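Local coordinates for protein lysine-sensitive aspartokinase 3 (Escherichia coli, PDB 2J0X) that catalyses the ATP-dependent phosphorylation of L-aspartate to 4-phospho-L-aspartate, the first step of lysine biosynthesis, and is inhibited allosterically by lysine, at residues A[212-217]-A[270-275]; A[222-227]-A[237-242]. One frame throughout, in Å; residues are numbered along the deposited sequence.

Interaction 1. Residues A[212-217]-A[270-275]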
loop_
_atom_site.group_PDB
_atom_site.type_symbol
_atom_site.label_atom_id
_atom_site.label_comp_id
_atom_site.label_asym_id
_atom_site.label_seq_id
_atom_site.Cartn_x
_atom_site.Cartn_y
_atom_site.Cartn_z
ATOM N N LEU A 212 32.962 19.288 10.117
ATOM C CA LEU A 212 33.775 20.461 10.416
ATOM C C LEU A 212 33.040 21.517 11.218
ATOM O O LEU A 212 33.526 22.646 11.340
ATOM C CB LEU A 212 34.253 21.113 9.117
ATOM C CG LEU A 212 34.971 20.283 8.055
ATOM C CD1 LEU A 212 34.995 21.069 6.753
ATOM C CD2 LEU A 212 36.386 19.938 8.509
ATOM N N HIS A 213 31.882 21.166 11.764
ATOM C CA HIS A 213 31.085 22.141 12.511
ATOM C C HIS A 213 30.967 23.414 11.683
ATOM O O HIS A 213 31.246 24.511 12.167
ATOM C CB HIS A 213 31.727 22.483 13.855
ATOM C CG HIS A 213 31.867 21.311 14.763
ATOM N ND1 HIS A 213 32.840 20.350 14.589
ATOM C CD2 HIS A 213 31.127 20.914 15.823
ATOM C CE1 HIS A 213 32.692 19.409 15.503
ATOM N NE2 HIS A 213 31.659 19.726 16.263
ATOM N N ALA A 214 30.576 23.257 10.424
ATOM C CA ALA A 214 30.415 24.403 9.547
ATOM C C ALA A 214 29.219 25.197 10.043
ATOM O O ALA A 214 28.286 24.634 10.614
ATOM C CB ALA A 214 30.193 23.941 8.115
ATOM N N SER A 215 29.254 26.505 9.831
ATOM C CA SER A 215 28.176 27.381 10.269
ATOM C C SER A 215 26.972 27.326 9.335
ATOM O O SER A 215 25.841 27.599 9.742
ATOM C CB SER A 215 28.694 28.818 10.364
ATOM O OG SER A 215 29.374 29.194 9.177
ATOM N N ARG A 216 27.219 26.963 8.082
ATOM C CA ARG A 216 26.154 26.887 7.099
ATOM C C ARG A 216 26.590 26.111 5.869
ATOM O O ARG A 216 27.788 25.932 5.629
ATOM C CB ARG A 216 25.739 28.296 6.684
ATOM C CG ARG A 216 24.582 28.343 5.684
ATOM C CD ARG A 216 24.371 29.761 5.165
ATOM N NE ARG A 216 25.514 30.211 4.375
ATOM C CZ ARG A 216 25.701 31.458 3.966
ATOM N NH1 ARG A 216 24.820 32.399 4.278
ATOM N NH2 ARG A 216 26.753 31.757 3.219
ATOM N N VAL A 217 25.613 25.646 5.095
ATOM C CA VAL A 217 25.900 24.919 3.864
ATOM C C VAL A 217 24.990 25.419 2.752
ATOM O O VAL A 217 23.766 25.417 2.886
ATOM C CB VAL A 217 25.724 23.388 4.037
ATOM C CG1 VAL A 217 24.351 23.073 4.574
ATOM C CG2 VAL A 217 25.938 22.691 2.704
ATOM N N SER A 270 22.777 18.088 13.034
ATOM C CA SER A 270 23.850 18.818 13.690
ATOM C C SER A 270 23.572 20.312 13.714
ATOM O O SER A 270 24.470 21.120 13.914
ATOM C CB SER A 270 25.175 18.544 12.985
ATOM O OG SER A 270 25.566 17.192 13.179
ATOM N N ASP A 271 22.316 20.676 13.503
ATOM C CA ASP A 271 21.913 22.073 13.513
ATOM C C ASP A 271 22.771 23.018 12.688
ATOM O O ASP A 271 23.285 24.006 13.204
ATOM C CB ASP A 271 21.828 22.579 14.954
ATOM C CG ASP A 271 20.646 21.987 15.701
ATOM O OD1 ASP A 271 20.664 20.768 15.995
ATOM O OD2 ASP A 271 19.688 22.738 15.981
ATOM N N ILE A 272 22.919 22.703 11.403
ATOM C CA ILE A 272 23.671 23.544 10.474
ATOM C C ILE A 272 22.711 23.915 9.342
ATOM O O ILE A 272 22.346 23.083 8.510
ATOM C CB ILE A 272 24.901 22.817 9.882
ATOM C CG1 ILE A 272 25.831 22.374 11.019
ATOM C CG2 ILE A 272 25.624 23.746 8.893
ATOM C CD1 ILE A 272 27.202 21.853 10.573
ATOM N N PRO A 273 22.282 25.176 9.309
ATOM C CA PRO A 273 21.355 25.686 8.297
ATOM C C PRO A 273 21.754 25.362 6.864
ATOM O O PRO A 273 22.907 25.544 6.465
ATOM C CB PRO A 273 21.355 27.189 8.552
ATOM C CG PRO A 273 21.652 27.281 10.010
ATOM C CD PRO A 273 22.740 26.257 10.192
ATOM N N VAL A 274 20.792 24.880 6.091
ATOM C CA VAL A 274 21.044 24.564 4.697
ATOM C C VAL A 274 20.333 25.585 3.832
ATOM O O VAL A 274 19.101 25.600 3.757
ATOM C CB VAL A 274 20.505 23.186 4.308
ATOM C CG1 VAL A 274 20.855 22.891 2.848
ATOM C CG2 VAL A 274 21.062 22.136 5.233
ATOM N N PHE A 275 21.105 26.448 3.192
ATOM C CA PHE A 275 20.508 27.439 2.324
ATOM C C PHE A 275 20.339 26.843 0.933
ATOM O O PHE A 275 21.291 26.321 0.353
ATOM C CB PHE A 275 21.389 28.675 2.223
ATOM C CG PHE A 275 20.987 29.598 1.117
ATOM C CD1 PHE A 275 19.965 30.515 1.301
ATOM C CD2 PHE A 275 21.604 29.518 -0.131
ATOM C CE1 PHE A 275 19.560 31.345 0.258
ATOM C CE2 PHE A 275 21.206 30.339 -1.180
ATOM C CZ PHE A 275 20.179 31.258 -0.985
#
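V217 and V274 lie side by side in adjacent parallel strands, their side chains directed to the same face of the sheet, with V217 CG1 3.5 Å from V274 CG2. V217 spends both its backbone groups on the residues flanking V274: its N donates to P273 O at 3.0 Å, and its O accepts from F275 N at 2.9 Å. Just before this bridge, I272 fills the angle between the two converging chains. Its CG2 rests 3.7 Å from R216 CA, while chi2 of -170° carries I272 CD1 along the backbone of A214, 3.7 Å from A214 N; A214 CB is only marginally in contact, 4.4 Å from I272 CD1. With alanine in place of I272, both branches would be lost and a gap would probably open beside the A214 backbone and R216 CA. P273 turns its CD to S215 O, and the aliphatic CG of R216 passes 3.4 Å from P273 O. The pairing illustrates how the central sheet of an amino acid kinase domain is built, strand 216-221 running alongside strand 274-278, each entered from a helix. D271, with positive phi, is the C-prime residue of the Schellman motif that ends helix 265-269; S215 OG bonds to I4 O. R216 runs out with CG anti to the backbone N and bends at chi3 (66°), its NE meeting D218 and its NH2 D30 in salt bridges.

Interaction 2. Residues A[222-227]-A[237-242]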
loop_
_atom_site.group_PDB
_atom_site.type_symbol
_atom_site.label_atom_id
_atom_site.label_comp_id
_atom_site.label_asym_id
_atom_site.label_seq_id
_atom_site.Cartn_x
_atom_site.Cartn_y
_atom_site.Cartn_z
ATOM N N ASP A 222 18.607 24.862 -9.292
ATOM C CA ASP A 222 18.022 25.621 -10.394
ATOM C C ASP A 222 16.747 26.371 -10.003
ATOM O O ASP A 222 15.970 26.785 -10.865
ATOM C CB ASP A 222 17.732 24.696 -11.573
ATOM C CG ASP A 222 16.726 23.631 -11.233
ATOM O OD1 ASP A 222 16.341 22.875 -12.146
ATOM O OD2 ASP A 222 16.323 23.547 -10.055
ATOM N N VAL A 223 16.540 26.538 -8.698
ATOM C CA VAL A 223 15.375 27.250 -8.180
ATOM C C VAL A 223 15.779 28.241 -7.084
ATOM O O VAL A 223 16.565 27.921 -6.187
ATOM C CB VAL A 223 14.324 26.269 -7.632
ATOM C CG1 VAL A 223 13.793 25.412 -8.763
ATOM C CG2 VAL A 223 14.931 25.397 -6.556
ATOM N N PRO A 224 15.227 29.462 -7.144
ATOM C CA PRO A 224 15.482 30.562 -6.209
ATOM C C PRO A 224 15.076 30.256 -4.775
ATOM O O PRO A 224 15.189 31.110 -3.895
ATOM C CB PRO A 224 14.660 31.696 -6.802
ATOM C CG PRO A 224 13.457 30.968 -7.302
ATOM C CD PRO A 224 14.068 29.773 -8.000
ATOM N N GLY A 225 14.609 29.034 -4.547
ATOM C CA GLY A 225 14.171 28.639 -3.221
ATOM C C GLY A 225 12.710 28.242 -3.289
ATOM O O GLY A 225 12.149 28.102 -4.380
ATOM N N ILE A 226 12.078 28.053 -2.135
ATOM C CA ILE A 226 10.670 27.678 -2.133
ATOM C C ILE A 226 9.771 28.861 -1.840
ATOM O O ILE A 226 10.099 29.729 -1.029
ATOM C CB ILE A 226 10.344 26.571 -1.104
ATOM C CG1 ILE A 226 10.668 27.045 0.308
ATOM C CG2 ILE A 226 11.109 25.313 -1.433
ATOM C CD1 ILE A 226 10.312 26.031 1.368
ATOM N N TYR A 227 8.631 28.883 -2.525
ATOM C CA TYR A 227 7.638 29.931 -2.354
ATOM C C TYR A 227 6.364 29.320 -1.797
ATOM O O TYR A 227 6.166 28.111 -1.876
ATOM C CB TYR A 227 7.332 30.618 -3.687
ATOM C CG TYR A 227 8.504 31.371 -4.270
ATOM C CD1 TYR A 227 9.227 30.853 -5.346
ATOM C CD2 TYR A 227 8.903 32.597 -3.734
ATOM C CE1 TYR A 227 10.316 31.536 -5.879
ATOM C CE2 TYR A 227 9.997 33.291 -4.256
ATOM C CZ TYR A 227 10.699 32.753 -5.331
ATOM O OH TYR A 227 11.780 33.429 -5.859
ATOM N N ALA A 237 2.484 34.931 -4.766
ATOM C CA ALA A 237 3.289 33.955 -4.038
ATOM C C ALA A 237 4.510 34.604 -3.402
ATOM O O ALA A 237 5.350 35.162 -4.099
ATOM C CB ALA A 237 3.724 32.843 -4.981
ATOM N N LYS A 238 4.604 34.513 -2.080
ATOM C CA LYS A 238 5.722 35.095 -1.332
ATOM C C LYS A 238 6.852 34.079 -1.152
ATOM O O LYS A 238 6.622 32.879 -1.218
ATOM C CB LYS A 238 5.238 35.554 0.048
ATOM C CG LYS A 238 3.987 36.413 0.023
ATOM C CD LYS A 238 3.564 36.817 1.430
ATOM C CE LYS A 238 2.279 37.640 1.408
ATOM N NZ LYS A 238 1.852 38.087 2.769
ATOM N N ARG A 239 8.073 34.554 -0.927
ATOM C CA ARG A 239 9.187 33.637 -0.713
ATOM C C ARG A 239 9.253 33.201 0.740
ATOM O O ARG A 239 9.111 34.017 1.649
ATOM C CB ARG A 239 10.541 34.266 -1.052
ATOM C CG ARG A 239 11.702 33.425 -0.480
ATOM C CD ARG A 239 13.081 34.063 -0.599
ATOM N NE ARG A 239 13.484 34.255 -1.986
ATOM C CZ ARG A 239 13.455 33.306 -2.914
ATOM N NH1 ARG A 239 13.040 32.085 -2.608
ATOM N NH2 ARG A 239 13.828 33.584 -4.156
ATOM N N ILE A 240 9.493 31.911 0.947
ATOM C CA ILE A 240 9.616 31.343 2.286
ATOM C C ILE A 240 11.085 31.458 2.689
ATOM O O ILE A 240 11.964 30.848 2.070
ATOM C CB ILE A 240 9.197 29.852 2.298
ATOM C CG1 ILE A 240 7.791 29.713 1.714
ATOM C CG2 ILE A 240 9.239 29.300 3.720
ATOM C CD1 ILE A 240 7.343 28.295 1.534
ATOM N N ASP A 241 11.350 32.244 3.725
ATOM C CA ASP A 241 12.714 32.454 4.177
ATOM C C ASP A 241 13.299 31.266 4.916
ATOM O O ASP A 241 14.391 30.788 4.600
ATOM C CB ASP A 241 12.773 33.694 5.065
ATOM C CG ASP A 241 12.398 34.949 4.321
ATOM O OD1 ASP A 241 13.085 35.265 3.328
ATOM O OD2 ASP A 241 11.418 35.615 4.720
ATOM N N GLU A 242 12.559 30.779 5.898
ATOM C CA GLU A 242 13.031 29.669 6.697
ATOM C C GLU A 242 11.961 28.584 6.765
ATOM O O GLU A 242 10.807 28.863 7.075
ATOM C CB GLU A 242 13.359 30.203 8.091
ATOM C CG GLU A 242 14.217 29.323 8.955
ATOM C CD GLU A 242 14.403 29.922 10.331
ATOM O OE1 GLU A 242 13.380 30.222 10.981
ATOM O OE2 GLU A 242 15.562 30.097 10.763
#
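Y227, part of the ATP-binding site, and R239 pair across the excursion that follows strand 216-221, their backbones joined by a single bridge with CA atoms 4.3 Å apart. The bond that secures it runs from I240 N to I226 O, 3.0 Å long and in the carbonyl plane, with an angle of 162° at the hydrogen. R239 CG is anti to the backbone N (chi1 165°) and the chain bends at chi3, turning the guanidinium between P224 O, over one face, and the phenol end of Y227, over the other; ring and guanidinium planes are 33° apart. Nearer the backbone, Y227 CE2 is 3.4 Å from R239 CB. Neither P224 O nor Y227 OH is well angled for a hydrogen bond here; R239 NH2 bonds instead to A284 O. The loop between strands 216-221 and 242-244 folds back on itself, and this connection of the amino acid kinase fold carries ATP-binding D222 and Y227, of which Y227 takes part in the contact. At G225, with positive phi, a side chain would be jammed against P224 O and run into R239 NH1. Next to the bridge the two isoleucine side chains cross, I226 CD1 meeting I240 CD1 at 3.7 Å. T287 OG1 bonds to I226 N and I240 O, linking both segments to strand 287-290.

From the N-terminal side, helix 200-211 runs into residues 212-217, the first half of interaction 1, which begin strand 216-221. The chain leaves that strand through 222-227, and interaction 2 soon closes a loop of nine intervening residues, including ATP-binding R232, when 237-242 returns. Strand 242-244, which begins at the end of 237-242, and three short helices follow before 270-275 closes the 52-residue loop of interaction 1, so interaction 2 is nested within it. The contacts do not touch: their centres are 19 Å apart and their nearest atoms about 6 Å. Strand 287-290 connects them, pairing with strand 274-278 of interaction 1 and with strand 242-244.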